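Local atomic coordinates of colicin-D (Escherichia coli, PDB entry 5ZNM), a protein that kills Escherichia coli and closely related bacteria by inhibiting protein synthesis, its C-terminal domain acting as a tRNase. Residues Q45-V57 with A60-D72. Numbering follows the deposited sequence.
Sequences QGALVLNNTASSV and AMTGTGVWTAAGD
Val57 meets the indole of Trp67 through CG1, which lies 4.4 Å from ring atom CZ3, while the backbone N of Ala69 sits over one face of the ring, displaced toward its rim. The motif is the antiparallel beta hairpin of strands 56-61 and 65-71 in the central domain, with the preceding chain, including strand 49-51, folded alongside. Val57 and Ala69 form a hydrogen-bonded pair: Val57 N reaches Ala69 O and Ala69 N reaches Val57 O, both at 2.8 Å, nearly straight and in the carbonyl planes. Ala70 pairs with a strand of the second subunit, extending the sheet across the interface.

The amide of Asn51 runs past Val66 in the opposite direction, with ND2 beside CG1 at 4.0 Å; OD1 bonds to Thr232. Val66 CG2, anti to its carbonyl carbon, presses to 3.4 Å from Val49 O. Farther along, Leu48 CD2 touches Thr62 CG2 at 3.9 Å, and that methyl also lies against the carbonyls of Gly46 and Ala47.

Three waters bridge the two segments. One molecule takes a bond from Gly63 N; another joins Ser55 O to Gly71 N. A third accepts from Asn51 ND2 and also bonds Thr53 OG1, itself bonded to Gln216. With chi1 at -60°, Thr68 turns CG2 to Ser56 CB and places OG1 2.7 Å from the oxygen of this third water.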
loop_
_atom_site.group_PDB
_atom_site.type_symbol
_atom_site.label_atom_id
_atom_site.label_comp_id
_atom_site.label_asym_id
_atom_site.label_seq_id
_atom_site.Cartn_x
_atom_site.Cartn_y
_atom_site.Cartn_z
ATOM N N GLN A 45 1.568 18.680 -18.966
ATOM C CA GLN A 45 1.685 19.374 -17.685
ATOM C C GLN A 45 0.389 19.311 -16.878
ATOM O O GLN A 45 0.427 19.208 -15.646
ATOM C CB GLN A 45 2.110 20.829 -17.910
ATOM C CG GLN A 45 0.987 21.798 -18.305
ATOM C CD GLN A 45 0.572 21.695 -19.767
ATOM O OE1 GLN A 45 0.852 20.701 -20.446
ATOM N NE2 GLN A 45 -0.102 22.736 -20.261
ATOM N N GLY A 46 -0.763 19.358 -17.542
ATOM C CA GLY A 46 -2.030 19.387 -16.831
ATOM C C GLY A 46 -2.774 18.063 -16.811
ATOM O O GLY A 46 -3.990 18.034 -16.591
ATOM N N ALA A 47 -2.060 16.961 -17.033
ATOM C CA ALA A 47 -2.701 15.652 -17.053
ATOM C C ALA A 47 -3.039 15.197 -15.640
ATOM O O ALA A 47 -2.244 15.356 -14.710
ATOM C CB ALA A 47 -1.796 14.621 -17.727
ATOM N N LEU A 48 -4.238 14.645 -15.481
ATOM C CA LEU A 48 -4.646 13.936 -14.273
ATOM C C LEU A 48 -4.866 12.486 -14.658
ATOM O O LEU A 48 -5.662 12.202 -15.560
ATOM C CB LEU A 48 -5.931 14.513 -13.688
ATOM C CG LEU A 48 -5.895 15.838 -12.937
ATOM C CD1 LEU A 48 -7.333 16.265 -12.705
ATOM C CD2 LEU A 48 -5.156 15.667 -11.611
ATOM N N VAL A 49 -4.172 11.572 -13.985
ATOM C CA VAL A 49 -4.221 10.160 -14.341
ATOM C C VAL A 49 -4.761 9.354 -13.166
ATOM O O VAL A 49 -4.308 9.516 -12.022
ATOM C CB VAL A 49 -2.838 9.633 -14.765
ATOM C CG1 VAL A 49 -2.930 8.155 -15.219
ATOM C CG2 VAL A 49 -2.243 10.526 -15.839
ATOM N N LEU A 50 -5.736 8.498 -13.464
ATOM C CA LEU A 50 -6.162 7.394 -12.617
ATOM C C LEU A 50 -5.452 6.121 -13.061
ATOM O O LEU A 50 -5.395 5.822 -14.258
ATOM C CB LEU A 50 -7.674 7.182 -12.721
ATOM C CG LEU A 50 -8.594 8.249 -12.155
ATOM C CD1 LEU A 50 -9.982 8.141 -12.774
ATOM C CD2 LEU A 50 -8.639 8.084 -10.633
ATOM N N ASN A 51 -4.925 5.365 -12.109
ATOM C CA ASN A 51 -4.380 4.053 -12.410
ATOM C C ASN A 51 -5.417 2.993 -12.071
ATOM O O ASN A 51 -6.143 3.124 -11.083
ATOM C CB ASN A 51 -3.085 3.804 -11.635
ATOM C CG ASN A 51 -1.939 4.645 -12.146
ATOM O OD1 ASN A 51 -1.941 5.076 -13.306
ATOM N ND2 ASN A 51 -0.940 4.879 -11.285
ATOM N N ASN A 52 -5.495 1.936 -12.885
ATOM C CA ASN A 52 -6.405 0.844 -12.568
ATOM C C ASN A 52 -5.754 -0.218 -11.671
ATOM O O ASN A 52 -6.020 -1.407 -11.818
ATOM C CB ASN A 52 -6.972 0.220 -13.848
ATOM C CG ASN A 52 -8.169 0.998 -14.404
ATOM O OD1 ASN A 52 -8.765 0.618 -15.419
ATOM N ND2 ASN A 52 -8.524 2.081 -13.740
ATOM N N THR A 53 -4.894 0.204 -10.752
ATOM C CA THR A 53 -4.428 -0.637 -9.657
ATOM C C THR A 53 -5.595 -1.004 -8.744
ATOM O O THR A 53 -6.196 -0.131 -8.118
ATOM C CB THR A 53 -3.372 0.136 -8.870
ATOM O OG1 THR A 53 -2.434 0.707 -9.797
ATOM C CG2 THR A 53 -2.651 -0.783 -7.883
ATOM N N ALA A 54 -5.921 -2.288 -8.656
ATOM C CA ALA A 54 -7.166 -2.659 -7.992
ATOM C C ALA A 54 -7.084 -2.417 -6.489
ATOM O O ALA A 54 -6.031 -2.602 -5.868
ATOM C CB ALA A 54 -7.502 -4.124 -8.265
ATOM N N SER A 55 -8.214 -2.002 -5.908
ATOM C CA SER A 55 -8.351 -1.846 -4.459
ATOM C C SER A 55 -7.375 -0.818 -3.898
ATOM O O SER A 55 -6.887 -0.958 -2.783
ATOM C CB SER A 55 -8.176 -3.185 -3.732
ATOM O OG SER A 55 -9.206 -4.091 -4.108
ATOM N N SER A 56 -7.070 0.224 -4.658
ATOM C CA SER A 56 -6.054 1.177 -4.248
ATOM C C SER A 56 -6.689 2.519 -3.904
ATOM O O SER A 56 -7.782 2.852 -4.354
ATOM C CB SER A 56 -4.999 1.348 -5.351
ATOM O OG SER A 56 -5.567 1.918 -6.534
ATOM N N VAL A 57 -5.990 3.269 -3.065
ATOM C CA VAL A 57 -6.282 4.682 -2.823
ATOM C C VAL A 57 -5.245 5.492 -3.581
ATOM O O VAL A 57 -4.051 5.167 -3.550
ATOM C CB VAL A 57 -6.243 5.010 -1.317
ATOM C CG1 VAL A 57 -6.495 6.513 -1.082
ATOM C CG2 VAL A 57 -7.253 4.156 -0.555
ATOM N N ALA A 60 -3.695 12.173 -7.076
ATOM C CA ALA A 60 -2.965 12.687 -8.222
ATOM C C ALA A 60 -3.004 14.204 -8.187
ATOM O O ALA A 60 -4.015 14.802 -7.807
ATOM C CB ALA A 60 -3.547 12.159 -9.545
ATOM N N MET A 61 -1.890 14.816 -8.562
ATOM C CA MET A 61 -1.778 16.266 -8.635
ATOM C C MET A 61 -1.079 16.617 -9.941
ATOM O O MET A 61 -0.053 16.015 -10.271
ATOM C CB MET A 61 -1.007 16.807 -7.429
ATOM C CG MET A 61 -1.625 16.439 -6.075
ATOM S SD MET A 61 -0.416 15.969 -4.794
ATOM C CE MET A 61 0.065 14.331 -5.361
ATOM N N THR A 62 -1.646 17.560 -10.698
ATOM C CA THR A 62 -1.010 17.980 -11.944
ATOM C C THR A 62 0.439 18.383 -11.688
ATOM O O THR A 62 0.754 19.054 -10.699
ATOM C CB THR A 62 -1.774 19.142 -12.584
ATOM O OG1 THR A 62 -1.910 20.201 -11.635
ATOM C CG2 THR A 62 -3.164 18.693 -13.037
ATOM N N GLY A 63 1.330 17.916 -12.561
ATOM C CA GLY A 63 2.734 18.255 -12.486
ATOM C C GLY A 63 3.569 17.473 -11.491
ATOM O O GLY A 63 4.795 17.646 -11.477
ATOM N N THR A 64 2.963 16.636 -10.632
ATOM C CA THR A 64 3.758 15.871 -9.675
ATOM C C THR A 64 3.322 14.413 -9.536
ATOM O O THR A 64 3.672 13.777 -8.543
ATOM C CB THR A 64 3.737 16.495 -8.269
ATOM O OG1 THR A 64 2.419 16.397 -7.719
ATOM C CG2 THR A 64 4.168 17.957 -8.301
ATOM N N GLY A 65 2.550 13.873 -10.465
ATOM C CA GLY A 65 2.330 12.430 -10.489
ATOM C C GLY A 65 1.252 11.902 -9.552
ATOM O O GLY A 65 0.463 12.635 -8.943
ATOM N N VAL A 66 1.244 10.573 -9.434
ATOM C CA VAL A 66 0.222 9.832 -8.704
ATOM C C VAL A 66 0.856 9.169 -7.488
ATOM O O VAL A 66 1.887 8.496 -7.605
ATOM C CB VAL A 66 -0.448 8.778 -9.602
ATOM C CG1 VAL A 66 -1.434 7.940 -8.795
ATOM C CG2 VAL A 66 -1.141 9.474 -10.773
ATOM N N TRP A 67 0.235 9.365 -6.329
ATOM C CA TRP A 67 0.538 8.619 -5.115
ATOM C C TRP A 67 -0.475 7.487 -4.966
ATOM O O TRP A 67 -1.677 7.713 -5.120
ATOM C CB TRP A 67 0.473 9.559 -3.911
ATOM C CG TRP A 67 0.732 8.933 -2.557
ATOM C CD1 TRP A 67 1.929 8.817 -1.929
ATOM C CD2 TRP A 67 -0.248 8.403 -1.660
ATOM N NE1 TRP A 67 1.761 8.240 -0.692
ATOM C CE2 TRP A 67 0.431 7.976 -0.505
ATOM C CE3 TRP A 67 -1.638 8.248 -1.725
ATOM C CZ2 TRP A 67 -0.227 7.388 0.573
ATOM C CZ3 TRP A 67 -2.294 7.679 -0.653
ATOM C CH2 TRP A 67 -1.584 7.254 0.489
ATOM N N THR A 68 0.009 6.281 -4.657
ATOM C CA THR A 68 -0.824 5.086 -4.560
ATOM C C THR A 68 -0.648 4.431 -3.192
ATOM O O THR A 68 0.468 4.364 -2.662
ATOM C CB THR A 68 -0.445 4.070 -5.663
ATOM O OG1 THR A 68 -0.632 4.668 -6.955
ATOM C CG2 THR A 68 -1.301 2.829 -5.565
ATOM N N ALA A 69 -1.746 3.962 -2.611
ATOM C CA ALA A 69 -1.675 3.112 -1.426
ATOM C C ALA A 69 -2.552 1.897 -1.659
ATOM O O ALA A 69 -3.713 2.038 -2.055
ATOM C CB ALA A 69 -2.124 3.842 -0.167
ATOM N N ALA A 70 -2.000 0.710 -1.426
ATOM C CA ALA A 70 -2.764 -0.515 -1.544
ATOM C C ALA A 70 -2.329 -1.468 -0.442
ATOM O O ALA A 70 -1.217 -1.373 0.080
ATOM C CB ALA A 70 -2.590 -1.166 -2.930
ATOM N N GLY A 71 -3.228 -2.361 -0.076
ATOM C CA GLY A 71 -2.977 -3.286 1.003
ATOM C C GLY A 71 -3.640 -2.847 2.289
ATOM O O GLY A 71 -4.414 -1.892 2.360
ATOM N N ASP A 72 -3.303 -3.569 3.341
ATOM C CA ASP A 72 -3.924 -3.288 4.617
ATOM C C ASP A 72 -3.424 -1.957 5.149
ATOM O O ASP A 72 -4.196 -1.176 5.724
ATOM C CB ASP A 72 -3.638 -4.472 5.526
ATOM C CG ASP A 72 -3.649 -5.790 4.741
ATOM O OD1 ASP A 72 -4.626 -6.047 3.999
ATOM O OD2 ASP A 72 -2.658 -6.531 4.790
HETATM O O HOH W 1 0.472 16.290 -14.790
HETATM O O HOH W 2 -1.162 2.947 -8.969
HETATM O O HOH W 3 -5.771 -2.772 -1.121
#